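Long-range contact in protocadherin gamma-B3 (PDB 5K8R), which is a potential calcium-dependent cell-adhesion protein that may help establish and maintain specific neuronal connections in the brain, here as its first four extracellular cadherin repeats: residues Arg62-Phe76 and His88-Pro100. Residues are numbered along the deposited sequence; the frame is centred on the assembly and turned at random.
Sequences REEICGKKSTCVLEF and HVTVLIQDINDNP. With CA (calcium ion), chain D; CA (calcium ion), chain C; CA (calcium ion), chain B.
R62 and E63 meet D95 at the calcium-bound junction between cadherin repeats 1 and 2, where strand 85-94, paired antiparallel with strand 73-80 in a hairpin, runs into the linker. E63 and D98 each bridge two calcium ions. E63 chelates the chain D calcium through both oxygens, OE2 at 2.4 Å, and D95 OD1, the carbonyl I96 O and D98 OD1 bind the same ion; E9 and D131 complete this site. The ion holds E63 OE2 and D95 OD1 together, and R62 would be expected to ease their repulsion; N135 is a further polar partner of the D95 carboxylate. With CG anti to the backbone N (chi1 -169°), R62 brings its guanidinium nitrogens to both carboxylates. R62 NH2 comes to E63 OE2 (2.7 Å) from above the carboxylate plane, while R62 NE makes a weak, bent bond to D95 OD1 at the guanidinium edge. R62 NH1 (2.7 Å) and, weakly, R62 NH2 also hold G67 O, tying helix 62-65 to its following turn. Replacing R62 with an alanine removes both nitrogens from G67 O and is likely to leave the paired carboxylates without their positive charge. R62 CB lies against I93 CG2, I93 CG1 meets L74 CD1, and the C66-C72 disulfide closes the loop between helix and strand. I93 N donates to C72 O almost straight (174°), and hydrogen-bonded pairs L74-V91 and F76-V89 follow. F76, its CG wedged between backbone N and carbonyl carbon (chi1 57°), lays its ring along strand 85-94: V89 CB sits over one face (CH-pi), and V91 CG2 touches the edge at F76 CE2, 3.7 Å away.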
ATOM      1  N   ARG A  62     -24.301 -41.159 -21.303  1.00 30.80           N
ATOM      2  CA  ARG A  62     -23.800 -41.534 -19.984  1.00 27.25           C
ATOM      3  C   ARG A  62     -23.609 -40.320 -19.085  1.00 31.20           C
ATOM      4  O   ARG A  62     -23.758 -40.425 -17.862  1.00 43.58           O
ATOM      5  CB  ARG A  62     -22.486 -42.302 -20.119  1.00 30.30           C
ATOM      6  CG  ARG A  62     -22.026 -42.968 -18.834  1.00 37.52           C
ATOM      7  CD  ARG A  62     -20.513 -42.967 -18.721  1.00 24.33           C
ATOM      8  NE  ARG A  62     -19.983 -41.608 -18.730  1.00 31.92           N
ATOM      9  CZ  ARG A  62     -19.925 -40.822 -17.659  1.00 35.14           C
ATOM     10  NH1 ARG A  62     -20.367 -41.259 -16.488  1.00 31.12           N
ATOM     11  NH2 ARG A  62     -19.428 -39.597 -17.758  1.00 44.95           N
ATOM     12  N   GLU A  63     -23.279 -39.163 -19.665  1.00 29.57           N
ATOM     13  CA  GLU A  63     -23.090 -37.961 -18.858  1.00 33.58           C
ATOM     14  C   GLU A  63     -24.394 -37.523 -18.204  1.00 37.65           C
ATOM     15  O   GLU A  63     -24.399 -37.091 -17.045  1.00 45.39           O
ATOM     16  CB  GLU A  63     -22.515 -36.832 -19.715  1.00 31.58           C
ATOM     17  CG  GLU A  63     -21.005 -36.892 -19.891  1.00 32.13           C
ATOM     18  CD  GLU A  63     -20.556 -38.062 -20.743  1.00 38.88           C
ATOM     19  OE1 GLU A  63     -21.154 -38.281 -21.817  1.00 41.77           O
ATOM     20  OE2 GLU A  63     -19.610 -38.766 -20.332  1.00 38.15           O
ATOM     21  N   GLU A  64     -25.509 -37.629 -18.926  1.00 47.58           N
ATOM     22  CA  GLU A  64     -26.793 -37.220 -18.369  1.00 38.01           C
ATOM     23  C   GLU A  64     -27.374 -38.276 -17.436  1.00 49.29           C
ATOM     24  O   GLU A  64     -28.135 -37.940 -16.522  1.00 70.45           O
ATOM     25  CB  GLU A  64     -27.776 -36.912 -19.499  1.00 41.31           C
ATOM     26  CG  GLU A  64     -29.078 -36.277 -19.041  1.00 63.37           C
ATOM     27  CD  GLU A  64     -30.008 -35.964 -20.196  1.00 81.81           C
ATOM     28  OE1 GLU A  64     -29.674 -36.325 -21.344  1.00 90.01           O
ATOM     29  OE2 GLU A  64     -31.072 -35.356 -19.955  1.00 92.96           O
ATOM     30  N   ILE A  65     -27.017 -39.545 -17.636  1.00 51.98           N
ATOM     31  CA  ILE A  65     -27.586 -40.623 -16.836  1.00 46.67           C
ATOM     32  C   ILE A  65     -26.825 -40.793 -15.526  1.00 52.04           C
ATOM     33  O   ILE A  65     -27.421 -40.791 -14.443  1.00 60.22           O
ATOM     34  CB  ILE A  65     -27.609 -41.931 -17.648  1.00 45.81           C
ATOM     35  CG1 ILE A  65     -28.545 -41.796 -18.851  1.00 45.66           C
ATOM     36  CG2 ILE A  65     -28.031 -43.098 -16.770  1.00 38.25           C
ATOM     37  CD1 ILE A  65     -28.467 -42.961 -19.812  1.00 38.89           C
ATOM     38  N   CYS A  66     -25.500 -40.947 -15.599  1.00 53.42           N
ATOM     39  CA  CYS A  66     -24.701 -41.216 -14.411  1.00 51.45           C
ATOM     40  C   CYS A  66     -23.790 -40.071 -13.995  1.00 49.04           C
ATOM     41  O   CYS A  66     -23.301 -40.080 -12.861  1.00 49.36           O
ATOM     42  CB  CYS A  66     -23.847 -42.478 -14.611  1.00 45.87           C
ATOM     43  SG  CYS A  66     -24.794 -44.011 -14.789  1.00 69.90           S
ATOM     44  N   GLY A  67     -23.545 -39.099 -14.866  1.00 49.24           N
ATOM     45  CA  GLY A  67     -22.724 -37.963 -14.471  1.00 36.01           C
ATOM     46  C   GLY A  67     -21.276 -38.367 -14.276  1.00 46.86           C
ATOM     47  O   GLY A  67     -20.651 -38.969 -15.156  1.00 46.07           O
ATOM     48  N   LYS A  68     -20.730 -38.034 -13.108  1.00 46.16           N
ATOM     49  CA  LYS A  68     -19.335 -38.307 -12.792  1.00 38.35           C
ATOM     50  C   LYS A  68     -19.134 -39.640 -12.081  1.00 42.84           C
ATOM     51  O   LYS A  68     -18.033 -39.902 -11.586  1.00 54.84           O
ATOM     52  CB  LYS A  68     -18.758 -37.172 -11.939  1.00 48.88           C
ATOM     53  CG  LYS A  68     -18.729 -35.822 -12.637  1.00 41.15           C
ATOM     54  CD  LYS A  68     -17.798 -35.836 -13.841  1.00 43.47           C
ATOM     55  CE  LYS A  68     -16.362 -36.122 -13.427  1.00 42.82           C
ATOM     56  NZ  LYS A  68     -15.418 -36.035 -14.576  1.00 40.61           N
ATOM     57  N   LYS A  69     -20.165 -40.481 -12.015  1.00 42.42           N
ATOM     58  CA  LYS A  69     -20.020 -41.783 -11.379  1.00 43.83           C
ATOM     59  C   LYS A  69     -19.047 -42.653 -12.166  1.00 40.02           C
ATOM     60  O   LYS A  69     -19.034 -42.638 -13.400  1.00 51.11           O
ATOM     61  CB  LYS A  69     -21.379 -42.477 -11.270  1.00 43.30           C
ATOM     62  CG  LYS A  69     -22.356 -41.790 -10.330  1.00 54.23           C
ATOM     63  CD  LYS A  69     -23.718 -42.466 -10.354  1.00 64.61           C
ATOM     64  CE  LYS A  69     -24.717 -41.726  -9.478  1.00 77.57           C
ATOM     65  NZ  LYS A  69     -26.074 -42.340  -9.531  1.00 85.51           N
ATOM     66  N   SER A  70     -18.225 -43.412 -11.439  1.00 44.28           N
ATOM     67  CA  SER A  70     -17.213 -44.235 -12.093  1.00 45.42           C
ATOM     68  C   SER A  70     -17.839 -45.343 -12.929  1.00 43.47           C
ATOM     69  O   SER A  70     -17.280 -45.730 -13.960  1.00 40.46           O
ATOM     70  CB  SER A  70     -16.265 -44.826 -11.051  1.00 53.64           C
ATOM     71  OG  SER A  70     -15.563 -43.804 -10.366  1.00 67.53           O
ATOM     72  N   THR A  71     -18.986 -45.844 -12.482  1.00 50.42           N
ATOM     73  CA  THR A  71     -19.693 -46.905 -13.186  1.00 44.81           C
ATOM     74  C   THR A  71     -21.094 -46.445 -13.570  1.00 48.95           C
ATOM     75  O   THR A  71     -21.712 -45.651 -12.862  1.00 45.78           O
ATOM     76  CB  THR A  71     -19.796 -48.181 -12.330  1.00 36.83           C
ATOM     77  OG1 THR A  71     -20.249 -49.271 -13.143  1.00 59.21           O
ATOM     78  CG2 THR A  71     -20.769 -47.974 -11.179  1.00 52.85           C
ATOM     79  N   CYS A  72     -21.589 -46.948 -14.695  1.00 46.96           N
ATOM     80  CA  CYS A  72     -22.918 -46.586 -15.179  1.00 38.49           C
ATOM     81  C   CYS A  72     -23.660 -47.863 -15.545  1.00 38.02           C
ATOM     82  O   CYS A  72     -23.344 -48.497 -16.557  1.00 38.13           O
ATOM     83  CB  CYS A  72     -22.831 -45.643 -16.380  1.00 40.64           C
ATOM     84  SG  CYS A  72     -24.321 -44.662 -16.653  1.00 41.47           S
ATOM     85  N   VAL A  73     -24.641 -48.238 -14.729  1.00 36.53           N
ATOM     86  CA  VAL A  73     -25.423 -49.449 -14.941  1.00 48.10           C
ATOM     87  C   VAL A  73     -26.897 -49.078 -15.019  1.00 43.61           C
ATOM     88  O   VAL A  73     -27.390 -48.267 -14.225  1.00 45.10           O
ATOM     89  CB  VAL A  73     -25.175 -50.493 -13.833  1.00 51.78           C
ATOM     90  CG1 VAL A  73     -23.766 -51.056 -13.945  1.00 48.43           C
ATOM     91  CG2 VAL A  73     -25.396 -49.883 -12.456  1.00 62.29           C
ATOM     92  N   LEU A  74     -27.593 -49.661 -15.989  1.00 45.42           N
ATOM     93  CA  LEU A  74     -29.029 -49.486 -16.168  1.00 36.09           C
ATOM     94  C   LEU A  74     -29.711 -50.815 -15.882  1.00 35.29           C
ATOM     95  O   LEU A  74     -29.504 -51.791 -16.610  1.00 47.61           O
ATOM     96  CB  LEU A  74     -29.356 -49.006 -17.582  1.00 24.76           C
ATOM     97  CG  LEU A  74     -28.919 -47.589 -17.959  1.00 36.44           C
ATOM     98  CD1 LEU A  74     -29.219 -47.311 -19.422  1.00 28.30           C
ATOM     99  CD2 LEU A  74     -29.603 -46.564 -17.066  1.00 36.33           C
ATOM    100  N   GLU A  75     -30.518 -50.852 -14.827  1.00 42.80           N
ATOM    101  CA  GLU A  75     -31.189 -52.068 -14.390  1.00 38.97           C
ATOM    102  C   GLU A  75     -32.669 -51.983 -14.733  1.00 44.93           C
ATOM    103  O   GLU A  75     -33.329 -50.989 -14.413  1.00 60.46           O
ATOM    104  CB  GLU A  75     -31.005 -52.283 -12.886  1.00 46.86           C
ATOM    105  CG  GLU A  75     -29.563 -52.162 -12.420  1.00 67.39           C
ATOM    106  CD  GLU A  75     -29.346 -52.728 -11.031  1.00 78.70           C
ATOM    107  OE1 GLU A  75     -30.345 -52.988 -10.329  1.00 81.23           O
ATOM    108  OE2 GLU A  75     -28.174 -52.919 -10.646  1.00 81.16           O
ATOM    109  N   PHE A  76     -33.186 -53.023 -15.384  1.00 27.12           N
ATOM    110  CA  PHE A  76     -34.602 -53.088 -15.715  1.00 37.46           C
ATOM    111  C   PHE A  76     -35.046 -54.545 -15.678  1.00 36.79           C
ATOM    112  O   PHE A  76     -34.245 -55.456 -15.449  1.00 44.14           O
ATOM    113  CB  PHE A  76     -34.886 -52.438 -17.074  1.00 44.70           C
ATOM    114  CG  PHE A  76     -34.097 -53.025 -18.211  1.00 53.10           C
ATOM    115  CD1 PHE A  76     -34.579 -54.114 -18.918  1.00 53.31           C
ATOM    116  CD2 PHE A  76     -32.878 -52.479 -18.577  1.00 54.11           C
ATOM    117  CE1 PHE A  76     -33.857 -54.653 -19.967  1.00 53.92           C
ATOM    118  CE2 PHE A  76     -32.150 -53.014 -19.625  1.00 55.49           C
ATOM    119  CZ  PHE A  76     -32.641 -54.101 -20.320  1.00 51.32           C
ATOM    120  N   HIS A  88     -34.408 -60.112 -14.620  1.00 34.41           N
ATOM    121  CA  HIS A  88     -33.637 -58.909 -14.343  1.00 36.70           C
ATOM    122  C   HIS A  88     -32.482 -58.784 -15.327  1.00 39.55           C
ATOM    123  O   HIS A  88     -31.704 -59.725 -15.511  1.00 45.57           O
ATOM    124  CB  HIS A  88     -33.113 -58.931 -12.907  1.00 38.78           C
ATOM    125  CG  HIS A  88     -32.498 -57.638 -12.471  1.00 42.29           C
ATOM    126  ND1 HIS A  88     -33.248 -56.522 -12.169  1.00 40.45           N
ATOM    127  CD2 HIS A  88     -31.204 -57.281 -12.291  1.00 46.43           C
ATOM    128  CE1 HIS A  88     -32.444 -55.533 -11.819  1.00 43.47           C
ATOM    129  NE2 HIS A  88     -31.198 -55.968 -11.885  1.00 47.47           N
ATOM    130  N   VAL A  89     -32.376 -57.620 -15.963  1.00 27.57           N
ATOM    131  CA  VAL A  89     -31.323 -57.334 -16.927  1.00 19.74           C
ATOM    132  C   VAL A  89     -30.600 -56.072 -16.484  1.00 40.49           C
ATOM    133  O   VAL A  89     -31.241 -55.077 -16.123  1.00 33.03           O
ATOM    134  CB  VAL A  89     -31.880 -57.170 -18.353  1.00 31.20           C
ATOM    135  CG1 VAL A  89     -30.746 -56.948 -19.345  1.00 18.01           C
ATOM    136  CG2 VAL A  89     -32.712 -58.380 -18.748  1.00 31.94           C
ATOM    137  N   THR A  90     -29.270 -56.116 -16.505  1.00 44.89           N
ATOM    138  CA  THR A  90     -28.439 -54.956 -16.227  1.00 34.80           C
ATOM    139  C   THR A  90     -27.537 -54.691 -17.423  1.00 32.24           C
ATOM    140  O   THR A  90     -26.944 -55.619 -17.982  1.00 33.74           O
ATOM    141  CB  THR A  90     -27.598 -55.157 -14.959  1.00 24.16           C
ATOM    142  OG1 THR A  90     -26.814 -56.346 -15.088  1.00 49.61           O
ATOM    143  CG2 THR A  90     -28.496 -55.293 -13.743  1.00 32.31           C
ATOM    144  N   VAL A  91     -27.445 -53.425 -17.822  1.00 29.54           N
ATOM    145  CA  VAL A  91     -26.671 -53.016 -18.990  1.00 20.40           C
ATOM    146  C   VAL A  91     -25.671 -51.963 -18.537  1.00 33.30           C
ATOM    147  O   VAL A  91     -26.060 -50.861 -18.128  1.00 33.84           O
ATOM    148  CB  VAL A  91     -27.561 -52.474 -20.115  1.00 18.91           C
ATOM    149  CG1 VAL A  91     -26.716 -52.106 -21.327  1.00 16.90           C
ATOM    150  CG2 VAL A  91     -28.626 -53.492 -20.492  1.00 29.32           C
ATOM    151  N   LEU A  92     -24.386 -52.287 -18.655  1.00 31.15           N
ATOM    152  CA  LEU A  92     -23.320 -51.358 -18.305  1.00 25.91           C
ATOM    153  C   LEU A  92     -23.108 -50.409 -19.483  1.00 23.90           C
ATOM    154  O   LEU A  92     -22.975 -50.846 -20.626  1.00 39.71           O
ATOM    155  CB  LEU A  92     -22.029 -52.112 -17.989  1.00 40.85           C
ATOM    156  CG  LEU A  92     -20.803 -51.252 -17.673  1.00 55.00           C
ATOM    157  CD1 LEU A  92     -21.035 -50.429 -16.414  1.00 64.48           C
ATOM    158  CD2 LEU A  92     -19.561 -52.119 -17.530  1.00 54.20           C
ATOM    159  N   ILE A  93     -23.084 -49.112 -19.199  1.00 34.84           N
ATOM    160  CA  ILE A  93     -22.913 -48.091 -20.225  1.00 29.92           C
ATOM    161  C   ILE A  93     -21.478 -47.585 -20.148  1.00 30.99           C
ATOM    162  O   ILE A  93     -21.113 -46.855 -19.220  1.00 29.94           O
ATOM    163  CB  ILE A  93     -23.920 -46.945 -20.056  1.00 33.18           C
ATOM    164  CG1 ILE A  93     -25.351 -47.479 -20.147  1.00 31.56           C
ATOM    165  CG2 ILE A  93     -23.679 -45.864 -21.096  1.00 19.91           C
ATOM    166  CD1 ILE A  93     -25.644 -48.230 -21.428  1.00 33.22           C
ATOM    167  N   GLN A  94     -20.665 -47.971 -21.126  1.00 41.26           N
ATOM    168  CA  GLN A  94     -19.273 -47.548 -21.165  1.00 38.63           C
ATOM    169  C   GLN A  94     -19.164 -46.090 -21.599  1.00 41.62           C
ATOM    170  O   GLN A  94     -20.002 -45.573 -22.343  1.00 48.02           O
ATOM    171  CB  GLN A  94     -18.475 -48.441 -22.115  1.00 29.75           C
ATOM    172  CG  GLN A  94     -18.521 -49.918 -21.757  1.00 25.67           C
ATOM    173  CD  GLN A  94     -18.073 -50.810 -22.898  1.00 34.86           C
ATOM    174  OE1 GLN A  94     -18.023 -50.382 -24.052  1.00 42.19           O
ATOM    175  NE2 GLN A  94     -17.745 -52.057 -22.581  1.00 39.26           N
ATOM    176  N   ASP A  95     -18.113 -45.428 -21.125  1.00 43.99           N
ATOM    177  CA  ASP A  95     -17.893 -44.019 -21.411  1.00 29.53           C
ATOM    178  C   ASP A  95     -17.014 -43.850 -22.643  1.00 26.49           C
ATOM    179  O   ASP A  95     -16.018 -44.558 -22.813  1.00 32.45           O
ATOM    180  CB  ASP A  95     -17.242 -43.324 -20.213  1.00 35.75           C
ATOM    181  CG  ASP A  95     -17.008 -41.842 -20.451  1.00 37.70           C
ATOM    182  OD1 ASP A  95     -17.928 -41.160 -20.948  1.00 34.46           O
ATOM    183  OD2 ASP A  95     -15.897 -41.359 -20.143  1.00 37.33           O
ATOM    184  N   ILE A  96     -17.395 -42.907 -23.503  1.00 23.26           N
ATOM    185  CA  ILE A  96     -16.581 -42.510 -24.643  1.00 31.46           C
ATOM    186  C   ILE A  96     -16.169 -41.056 -24.451  1.00 32.67           C
ATOM    187  O   ILE A  96     -16.819 -40.289 -23.737  1.00 33.03           O
ATOM    188  CB  ILE A  96     -17.315 -42.699 -25.987  1.00 27.56           C
ATOM    189  CG1 ILE A  96     -18.525 -41.767 -26.076  1.00 29.60           C
ATOM    190  CG2 ILE A  96     -17.740 -44.149 -26.163  1.00 16.43           C
ATOM    191  CD1 ILE A  96     -19.302 -41.898 -27.374  1.00 19.77           C
ATOM    192  N   ASN A  97     -15.066 -40.680 -25.098  1.00 32.65           N
ATOM    193  CA  ASN A  97     -14.529 -39.325 -24.982  1.00 32.84           C
ATOM    194  C   ASN A  97     -15.201 -38.435 -26.025  1.00 33.50           C
ATOM    195  O   ASN A  97     -14.622 -38.069 -27.051  1.00 36.74           O
ATOM    196  CB  ASN A  97     -13.015 -39.330 -25.137  1.00 32.59           C
ATOM    197  CG  ASN A  97     -12.393 -37.988 -24.810  1.00 30.04           C
ATOM    198  OD1 ASN A  97     -12.877 -37.265 -23.938  1.00 34.92           O
ATOM    199  ND2 ASN A  97     -11.325 -37.643 -25.514  1.00 16.59           N
ATOM    200  N   ASP A  98     -16.456 -38.085 -25.752  1.00 27.68           N
ATOM    201  CA  ASP A  98     -17.233 -37.228 -26.635  1.00 34.96           C
ATOM    202  C   ASP A  98     -17.465 -35.840 -26.051  1.00 42.63           C
ATOM    203  O   ASP A  98     -18.313 -35.096 -26.556  1.00 54.16           O
ATOM    204  CB  ASP A  98     -18.569 -37.893 -26.972  1.00 28.87           C
ATOM    205  CG  ASP A  98     -19.390 -38.212 -25.739  1.00 29.60           C
ATOM    206  OD1 ASP A  98     -18.800 -38.322 -24.645  1.00 35.18           O
ATOM    207  OD2 ASP A  98     -20.623 -38.355 -25.867  1.00 40.59           O
ATOM    208  N   ASN A  99     -16.730 -35.471 -25.004  1.00 44.77           N
ATOM    209  CA  ASN A  99     -16.849 -34.163 -24.383  1.00 40.89           C
ATOM    210  C   ASN A  99     -15.454 -33.569 -24.204  1.00 45.10           C
ATOM    211  O   ASN A  99     -14.562 -34.238 -23.657  1.00 28.56           O
ATOM    212  CB  ASN A  99     -17.563 -34.252 -23.031  1.00 38.72           C
ATOM    213  CG  ASN A  99     -19.048 -34.501 -23.172  1.00 39.59           C
ATOM    214  OD1 ASN A  99     -19.557 -35.543 -22.759  1.00 45.81           O
ATOM    215  ND2 ASN A  99     -19.757 -33.539 -23.752  1.00 41.62           N
ATOM    216  N   PRO A 100     -15.227 -32.338 -24.647  1.00 41.89           N
ATOM    217  CA  PRO A 100     -13.923 -31.711 -24.445  1.00 33.18           C
ATOM    218  C   PRO A 100     -13.830 -31.102 -23.060  1.00 30.36           C
ATOM    219  O   PRO A 100     -14.858 -30.837 -22.419  1.00 35.78           O
ATOM    220  CB  PRO A 100     -13.892 -30.627 -25.531  1.00 28.26           C
ATOM    221  CG  PRO A 100     -15.325 -30.222 -25.656  1.00 22.63           C
ATOM    222  CD  PRO A 100     -16.137 -31.480 -25.425  1.00 30.58           C
TER
HETATM  223 CA    CA D 503     -18.631 -39.395 -22.436  1.00 34.45          CA
HETATM  224 CA    CA C 502     -22.193 -38.546 -24.008  1.00 42.41          CA
HETATM  225 CA    CA B 501     -13.198 -35.564 -22.233  1.00 32.45          CA
HETATM  226  O   HOH W   1     -19.029 -47.309 -16.759  1.00 48.98           O